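Local coordinates for biogenic amine-binding protein (Rhodnius prolixus, PDB 4GE1) that binds biogenic amines such as tryptamine in a lipocalin barrel, probably sequestering serotonin and norepinephrine released by the host while the insect feeds, at residues V8-F19 with S111-S121. Residues are numbered along the deposited sequence; the frame is centred on the assembly and turned at random.
Sequences VDTVKDFNKDNF and SYIDTDYSKYS
Phe-19 drives its ring edge into the face of Tyr-112, an edge-to-face pair whose centroids lie 4.5 Å apart with the planes at 67°. Phe-19 CB lies at the edge of the Tyr-117 ring, 3.9 Å from Tyr-117 CD1. With CG anti to the backbone N (chi1 -171°), the ring turns inward from the short helix 16-19: CD2 passes Thr-115, the CE2 edge faces both Thr-115 OG1 and Ser-121 CB, and Phe-19 CZ arrives 3.2 Å from Tyr-112 CZ, off centre over that face. CE1 lies beside Tyr-112 CZ and OH, so that CE1 and CZ together form the edge that meets the tyrosine. Phe-14 CZ lies over one face of the Phe-19 ring, and the Phe-14 ring itself is nearly parallel to Tyr-112 but slid so far that the two hardly overlap. The Tyr-112 hydroxyl is hydrogen-bonded to Gln-139, which also holds Ser-121 OG.

Tyr-117, in the turn between strands 102-115 and 120-127, extends its ring to the N-terminal segment. Its OH receives an almost straight hydrogen bond from Asn-15 N (3.0 Å, 174°), while Thr-115 CG2 sits over the centre of one ring face. Asn-15 is also the N-cap of helix 16-19, its OD1 taking the N-H of Asn-18 from above the amide plane.

Earlier in the segment, Val-11 N donates to Tyr-112 O at 2.8 Å. Val-11 CG2 packs 3.4 Å from Asp-114 CA, at the classic bulge where Ile-113 and Asp-114 both face Val-122. Val-8 and Thr-10 methyls press tightly on Ser-111 CB.

Thus the N-terminal segment, running into a short helix ahead of the first barrel strand, lies across one end of the antiparallel lipocalin barrel, and its Phe-14 and Phe-19 form an aromatic cluster with Tyr-112, which lines the tryptamine pocket.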
ATOM      1  N   VAL A   8       5.909  14.386  -3.447  1.00 64.81           N
ATOM      2  CA  VAL A   8       4.760  14.895  -2.709  1.00 61.99           C
ATOM      3  C   VAL A   8       5.132  15.136  -1.251  1.00 63.95           C
ATOM      4  O   VAL A   8       5.965  14.419  -0.688  1.00 64.63           O
ATOM      5  CB  VAL A   8       3.538  13.933  -2.785  1.00 67.12           C
ATOM      6  CG1 VAL A   8       3.321  13.442  -4.212  1.00 69.61           C
ATOM      7  CG2 VAL A   8       3.716  12.760  -1.851  1.00 54.39           C
ATOM      8  N   ASP A   9       4.524  16.156  -0.651  1.00 62.64           N
ATOM      9  CA  ASP A   9       4.718  16.439   0.766  1.00 64.76           C
ATOM     10  C   ASP A   9       4.107  15.311   1.589  1.00 60.16           C
ATOM     11  O   ASP A   9       3.084  14.747   1.200  1.00 66.56           O
ATOM     12  CB  ASP A   9       4.083  17.774   1.151  1.00 76.51           C
ATOM     13  CG  ASP A   9       4.652  18.943   0.362  1.00 88.11           C
ATOM     14  OD1 ASP A   9       5.714  18.778  -0.277  1.00 89.34           O
ATOM     15  OD2 ASP A   9       4.037  20.031   0.388  1.00 90.14           O
ATOM     16  N   THR A  10       4.735  15.003   2.722  1.00 57.48           N
ATOM     17  CA  THR A  10       4.401  13.828   3.525  1.00 55.47           C
ATOM     18  C   THR A  10       4.178  14.192   4.993  1.00 59.16           C
ATOM     19  O   THR A  10       4.482  15.306   5.414  1.00 53.47           O
ATOM     20  CB  THR A  10       5.540  12.800   3.483  1.00 49.10           C
ATOM     21  OG1 THR A  10       6.754  13.430   3.916  1.00 53.18           O
ATOM     22  CG2 THR A  10       5.742  12.278   2.078  1.00 44.29           C
ATOM     23  N   VAL A  11       3.668  13.231   5.762  1.00 51.15           N
ATOM     24  CA  VAL A  11       3.359  13.433   7.176  1.00 52.09           C
ATOM     25  C   VAL A  11       4.610  13.740   7.985  1.00 60.70           C
ATOM     26  O   VAL A  11       5.610  13.030   7.885  1.00 62.38           O
ATOM     27  CB  VAL A  11       2.710  12.176   7.801  1.00 49.23           C
ATOM     28  CG1 VAL A  11       2.169  12.494   9.180  1.00 53.32           C
ATOM     29  CG2 VAL A  11       1.612  11.633   6.912  1.00 48.92           C
ATOM     30  N   LYS A  12       4.546  14.793   8.792  1.00 69.32           N
ATOM     31  CA  LYS A  12       5.644  15.135   9.690  1.00 78.23           C
ATOM     32  C   LYS A  12       5.533  14.338  10.981  1.00 75.24           C
ATOM     33  O   LYS A  12       4.433  14.030  11.437  1.00 68.32           O
ATOM     34  CB  LYS A  12       5.634  16.628  10.010  1.00 91.29           C
ATOM     35  CG  LYS A  12       6.859  17.375   9.516  1.00 98.18           C
ATOM     36  CD  LYS A  12       7.117  18.626  10.344  1.00104.72           C
ATOM     37  CE  LYS A  12       5.934  19.582  10.308  1.00108.00           C
ATOM     38  NZ  LYS A  12       6.227  20.845  11.046  1.00115.21           N
ATOM     39  N   ASP A  13       6.677  14.009  11.572  1.00 82.42           N
ATOM     40  CA  ASP A  13       6.701  13.236  12.813  1.00 81.12           C
ATOM     41  C   ASP A  13       5.933  11.916  12.665  1.00 76.90           C
ATOM     42  O   ASP A  13       4.931  11.678  13.342  1.00 76.12           O
ATOM     43  CB  ASP A  13       6.150  14.068  13.973  1.00 79.53           C
ATOM     44  CG  ASP A  13       6.764  15.461  14.033  1.00 77.42           C
ATOM     45  OD1 ASP A  13       7.856  15.614  14.628  1.00 74.28           O
ATOM     46  OD2 ASP A  13       6.153  16.400  13.481  1.00 72.49           O
ATOM     47  N   PHE A  14       6.423  11.066  11.771  1.00 69.05           N
ATOM     48  CA  PHE A  14       5.801   9.778  11.481  1.00 64.81           C
ATOM     49  C   PHE A  14       6.071   8.790  12.612  1.00 61.23           C
ATOM     50  O   PHE A  14       7.226   8.465  12.902  1.00 64.34           O
ATOM     51  CB  PHE A  14       6.357   9.242  10.159  1.00 60.95           C
ATOM     52  CG  PHE A  14       5.500   8.188   9.504  1.00 54.41           C
ATOM     53  CD1 PHE A  14       4.184   8.453   9.159  1.00 55.16           C
ATOM     54  CD2 PHE A  14       6.029   6.950   9.193  1.00 47.10           C
ATOM     55  CE1 PHE A  14       3.399   7.487   8.533  1.00 49.05           C
ATOM     56  CE2 PHE A  14       5.251   5.977   8.562  1.00 53.38           C
ATOM     57  CZ  PHE A  14       3.935   6.249   8.233  1.00 38.54           C
ATOM     58  N   ASN A  15       5.007   8.327  13.261  1.00 59.43           N
ATOM     59  CA  ASN A  15       5.135   7.339  14.329  1.00 52.69           C
ATOM     60  C   ASN A  15       5.105   5.919  13.766  1.00 51.56           C
ATOM     61  O   ASN A  15       4.038   5.336  13.564  1.00 52.11           O
ATOM     62  CB  ASN A  15       4.036   7.523  15.377  1.00 53.19           C
ATOM     63  CG  ASN A  15       4.287   6.705  16.638  1.00 64.03           C
ATOM     64  OD1 ASN A  15       4.719   5.551  16.576  1.00 66.55           O
ATOM     65  ND2 ASN A  15       4.026   7.308  17.790  1.00 64.51           N
ATOM     66  N   LYS A  16       6.287   5.372  13.509  1.00 48.63           N
ATOM     67  CA  LYS A  16       6.410   4.069  12.878  1.00 50.44           C
ATOM     68  C   LYS A  16       5.756   2.973  13.711  1.00 56.63           C
ATOM     69  O   LYS A  16       5.037   2.127  13.183  1.00 52.93           O
ATOM     70  CB  LYS A  16       7.883   3.742  12.631  1.00 48.96           C
ATOM     71  CG  LYS A  16       8.606   4.779  11.783  1.00 53.75           C
ATOM     72  CD  LYS A  16       9.991   4.291  11.389  1.00 56.22           C
ATOM     73  CE  LYS A  16      10.864   5.434  10.915  1.00 56.45           C
ATOM     74  NZ  LYS A  16      11.018   6.477  11.966  1.00 59.32           N
ATOM     75  N   ASP A  17       6.007   2.999  15.016  1.00 58.21           N
ATOM     76  CA  ASP A  17       5.466   1.994  15.920  1.00 57.04           C
ATOM     77  C   ASP A  17       3.949   1.878  15.799  1.00 53.57           C
ATOM     78  O   ASP A  17       3.411   0.775  15.779  1.00 57.10           O
ATOM     79  CB  ASP A  17       5.853   2.312  17.369  1.00 64.91           C
ATOM     80  CG  ASP A  17       7.345   2.204  17.611  1.00 74.90           C
ATOM     81  OD1 ASP A  17       7.977   1.289  17.045  1.00 71.36           O
ATOM     82  OD2 ASP A  17       7.889   3.034  18.371  1.00 90.80           O
ATOM     83  N   ASN A  18       3.270   3.020  15.720  1.00 55.56           N
ATOM     84  CA  ASN A  18       1.810   3.055  15.648  1.00 46.36           C
ATOM     85  C   ASN A  18       1.268   2.802  14.247  1.00 44.55           C
ATOM     86  O   ASN A  18       0.074   2.565  14.068  1.00 44.78           O
ATOM     87  CB  ASN A  18       1.273   4.402  16.138  1.00 50.88           C
ATOM     88  CG  ASN A  18       1.457   4.604  17.630  1.00 65.94           C
ATOM     89  OD1 ASN A  18       1.577   3.646  18.393  1.00 62.75           O
ATOM     90  ND2 ASN A  18       1.467   5.862  18.055  1.00 74.62           N
ATOM     91  N   PHE A  19       2.133   2.881  13.244  1.00 44.66           N
ATOM     92  CA  PHE A  19       1.664   2.716  11.876  1.00 44.42           C
ATOM     93  C   PHE A  19       1.875   1.293  11.370  1.00 42.68           C
ATOM     94  O   PHE A  19       0.946   0.661  10.862  1.00 42.49           O
ATOM     95  CB  PHE A  19       2.322   3.726  10.932  1.00 41.75           C
ATOM     96  CG  PHE A  19       1.711   3.748   9.552  1.00 42.92           C
ATOM     97  CD1 PHE A  19       2.231   2.964   8.535  1.00 35.52           C
ATOM     98  CD2 PHE A  19       0.611   4.552   9.275  1.00 39.40           C
ATOM     99  CE1 PHE A  19       1.667   2.984   7.260  1.00 39.02           C
ATOM    100  CE2 PHE A  19       0.047   4.575   8.012  1.00 33.58           C
ATOM    101  CZ  PHE A  19       0.574   3.788   7.004  1.00 34.90           C
ATOM    102  N   SER A 111       5.336   7.574  -0.166  1.00 36.73           N
ATOM    103  CA  SER A 111       5.131   8.864   0.491  1.00 34.26           C
ATOM    104  C   SER A 111       3.759   8.947   1.133  1.00 34.90           C
ATOM    105  O   SER A 111       2.749   9.051   0.436  1.00 39.39           O
ATOM    106  CB  SER A 111       5.285  10.017  -0.513  1.00 41.96           C
ATOM    107  OG  SER A 111       6.379   9.802  -1.382  1.00 40.98           O
ATOM    108  N   TYR A 112       3.715   8.905   2.458  1.00 31.88           N
ATOM    109  CA  TYR A 112       2.450   9.072   3.161  1.00 41.74           C
ATOM    110  C   TYR A 112       2.061  10.543   3.272  1.00 46.63           C
ATOM    111  O   TYR A 112       2.718  11.342   3.944  1.00 48.38           O
ATOM    112  CB  TYR A 112       2.431   8.340   4.513  1.00 40.55           C
ATOM    113  CG  TYR A 112       2.097   6.876   4.338  1.00 38.12           C
ATOM    114  CD1 TYR A 112       3.099   5.921   4.251  1.00 34.99           C
ATOM    115  CD2 TYR A 112       0.777   6.456   4.198  1.00 36.09           C
ATOM    116  CE1 TYR A 112       2.798   4.578   4.064  1.00 37.77           C
ATOM    117  CE2 TYR A 112       0.464   5.111   4.007  1.00 34.63           C
ATOM    118  CZ  TYR A 112       1.481   4.177   3.944  1.00 31.98           C
ATOM    119  OH  TYR A 112       1.193   2.845   3.744  1.00 30.22           O
ATOM    120  N   ILE A 113       0.988  10.877   2.566  1.00 47.04           N
ATOM    121  CA  ILE A 113       0.437  12.216   2.522  1.00 47.93           C
ATOM    122  C   ILE A 113      -0.233  12.585   3.843  1.00 51.60           C
ATOM    123  O   ILE A 113      -0.128  13.730   4.303  1.00 43.85           O
ATOM    124  CB  ILE A 113      -0.577  12.314   1.373  1.00 48.60           C
ATOM    125  CG1 ILE A 113       0.136  12.110   0.037  1.00 51.32           C
ATOM    126  CG2 ILE A 113      -1.313  13.637   1.410  1.00 42.89           C
ATOM    127  CD1 ILE A 113      -0.801  11.977  -1.142  1.00 58.15           C
ATOM    128  N   ASP A 114      -0.908  11.608   4.451  1.00 50.24           N
ATOM    129  CA  ASP A 114      -1.608  11.805   5.719  1.00 52.21           C
ATOM    130  C   ASP A 114      -2.056  10.472   6.334  1.00 53.95           C
ATOM    131  O   ASP A 114      -2.217   9.473   5.627  1.00 51.53           O
ATOM    132  CB  ASP A 114      -2.819  12.720   5.524  1.00 56.50           C
ATOM    133  CG  ASP A 114      -3.431  13.178   6.839  1.00 72.79           C
ATOM    134  OD1 ASP A 114      -2.695  13.270   7.845  1.00 77.49           O
ATOM    135  OD2 ASP A 114      -4.648  13.457   6.865  1.00 77.45           O
ATOM    136  N   THR A 115      -2.261  10.469   7.650  1.00 47.31           N
ATOM    137  CA  THR A 115      -2.787   9.300   8.354  1.00 46.70           C
ATOM    138  C   THR A 115      -3.113   9.641   9.802  1.00 53.88           C
ATOM    139  O   THR A 115      -2.461  10.491  10.409  1.00 57.41           O
ATOM    140  CB  THR A 115      -1.788   8.135   8.359  1.00 46.61           C
ATOM    141  OG1 THR A 115      -2.387   6.992   8.985  1.00 42.42           O
ATOM    142  CG2 THR A 115      -0.525   8.521   9.124  1.00 48.03           C
ATOM    143  N   ASP A 116      -4.124   8.982  10.356  1.00 56.80           N
ATOM    144  CA  ASP A 116      -4.429   9.133  11.772  1.00 56.11           C
ATOM    145  C   ASP A 116      -4.063   7.845  12.503  1.00 55.68           C
ATOM    146  O   ASP A 116      -4.398   7.662  13.676  1.00 60.93           O
ATOM    147  CB  ASP A 116      -5.901   9.492  11.988  1.00 60.85           C
ATOM    148  CG  ASP A 116      -6.840   8.348  11.656  1.00 70.21           C
ATOM    149  OD1 ASP A 116      -6.383   7.343  11.065  1.00 64.62           O
ATOM    150  OD2 ASP A 116      -8.042   8.461  11.979  1.00 78.03           O
ATOM    151  N   TYR A 117      -3.378   6.956  11.788  1.00 50.24           N
ATOM    152  CA  TYR A 117      -2.828   5.724  12.361  1.00 46.29           C
ATOM    153  C   TYR A 117      -3.860   4.616  12.629  1.00 52.10           C
ATOM    154  O   TYR A 117      -3.625   3.449  12.295  1.00 50.40           O
ATOM    155  CB  TYR A 117      -2.008   6.029  13.625  1.00 51.31           C
ATOM    156  CG  TYR A 117      -0.845   6.964  13.362  1.00 62.50           C
ATOM    157  CD1 TYR A 117       0.379   6.473  12.925  1.00 60.25           C
ATOM    158  CD2 TYR A 117      -0.978   8.342  13.531  1.00 64.75           C
ATOM    159  CE1 TYR A 117       1.442   7.323  12.673  1.00 61.37           C
ATOM    160  CE2 TYR A 117       0.079   9.203  13.274  1.00 60.65           C
ATOM    161  CZ  TYR A 117       1.287   8.685  12.846  1.00 60.77           C
ATOM    162  OH  TYR A 117       2.344   9.523  12.588  1.00 55.37           O
ATOM    163  N   SER A 118      -4.995   4.975  13.224  1.00 53.93           N
ATOM    164  CA  SER A 118      -5.965   3.969  13.661  1.00 53.83           C
ATOM    165  C   SER A 118      -7.219   3.879  12.784  1.00 52.54           C
ATOM    166  O   SER A 118      -8.133   3.113  13.084  1.00 46.06           O
ATOM    167  CB  SER A 118      -6.338   4.161  15.144  1.00 45.03           C
ATOM    168  OG  SER A 118      -6.997   5.395  15.384  1.00 56.81           O
ATOM    169  N   LYS A 119      -7.258   4.649  11.701  1.00 50.76           N
ATOM    170  CA  LYS A 119      -8.406   4.613  10.796  1.00 41.02           C
ATOM    171  C   LYS A 119      -8.031   4.641   9.318  1.00 45.32           C
ATOM    172  O   LYS A 119      -8.423   3.747   8.559  1.00 48.14           O
ATOM    173  CB  LYS A 119      -9.378   5.751  11.101  1.00 42.69           C
ATOM    174  CG  LYS A 119     -10.214   5.530  12.342  1.00 62.02           C
ATOM    175  CD  LYS A 119     -11.202   6.660  12.540  1.00 68.81           C
ATOM    176  CE  LYS A 119     -12.116   6.375  13.713  1.00 78.66           C
ATOM    177  NZ  LYS A 119     -11.346   6.153  14.968  1.00 85.73           N
ATOM    178  N   TYR A 120      -7.282   5.666   8.915  1.00 42.75           N
ATOM    179  CA  TYR A 120      -7.015   5.904   7.500  1.00 37.55           C
ATOM    180  C   TYR A 120      -5.582   6.348   7.234  1.00 35.43           C
ATOM    181  O   TYR A 120      -4.912   6.896   8.106  1.00 43.69           O
ATOM    182  CB  TYR A 120      -7.961   6.980   6.969  1.00 45.54           C
ATOM    183  CG  TYR A 120      -7.529   8.390   7.342  1.00 48.82           C
ATOM    184  CD1 TYR A 120      -6.727   9.150   6.488  1.00 49.10           C
ATOM    185  CD2 TYR A 120      -7.910   8.953   8.553  1.00 44.08           C
ATOM    186  CE1 TYR A 120      -6.324  10.439   6.835  1.00 44.14           C
ATOM    187  CE2 TYR A 120      -7.514  10.239   8.908  1.00 48.18           C
ATOM    188  CZ  TYR A 120      -6.721  10.976   8.046  1.00 51.51           C
ATOM    189  OH  TYR A 120      -6.330  12.248   8.399  1.00 50.59           O
ATOM    190  N   SER A 121      -5.129   6.116   6.012  1.00 39.46           N
ATOM    191  CA  SER A 121      -3.892   6.706   5.527  1.00 39.87           C
ATOM    192  C   SER A 121      -4.029   6.974   4.037  1.00 42.33           C
ATOM    193  O   SER A 121      -4.770   6.287   3.342  1.00 49.22           O
ATOM    194  CB  SER A 121      -2.700   5.791   5.796  1.00 38.07           C
ATOM    195  OG  SER A 121      -2.844   4.546   5.141  1.00 33.26           O
TER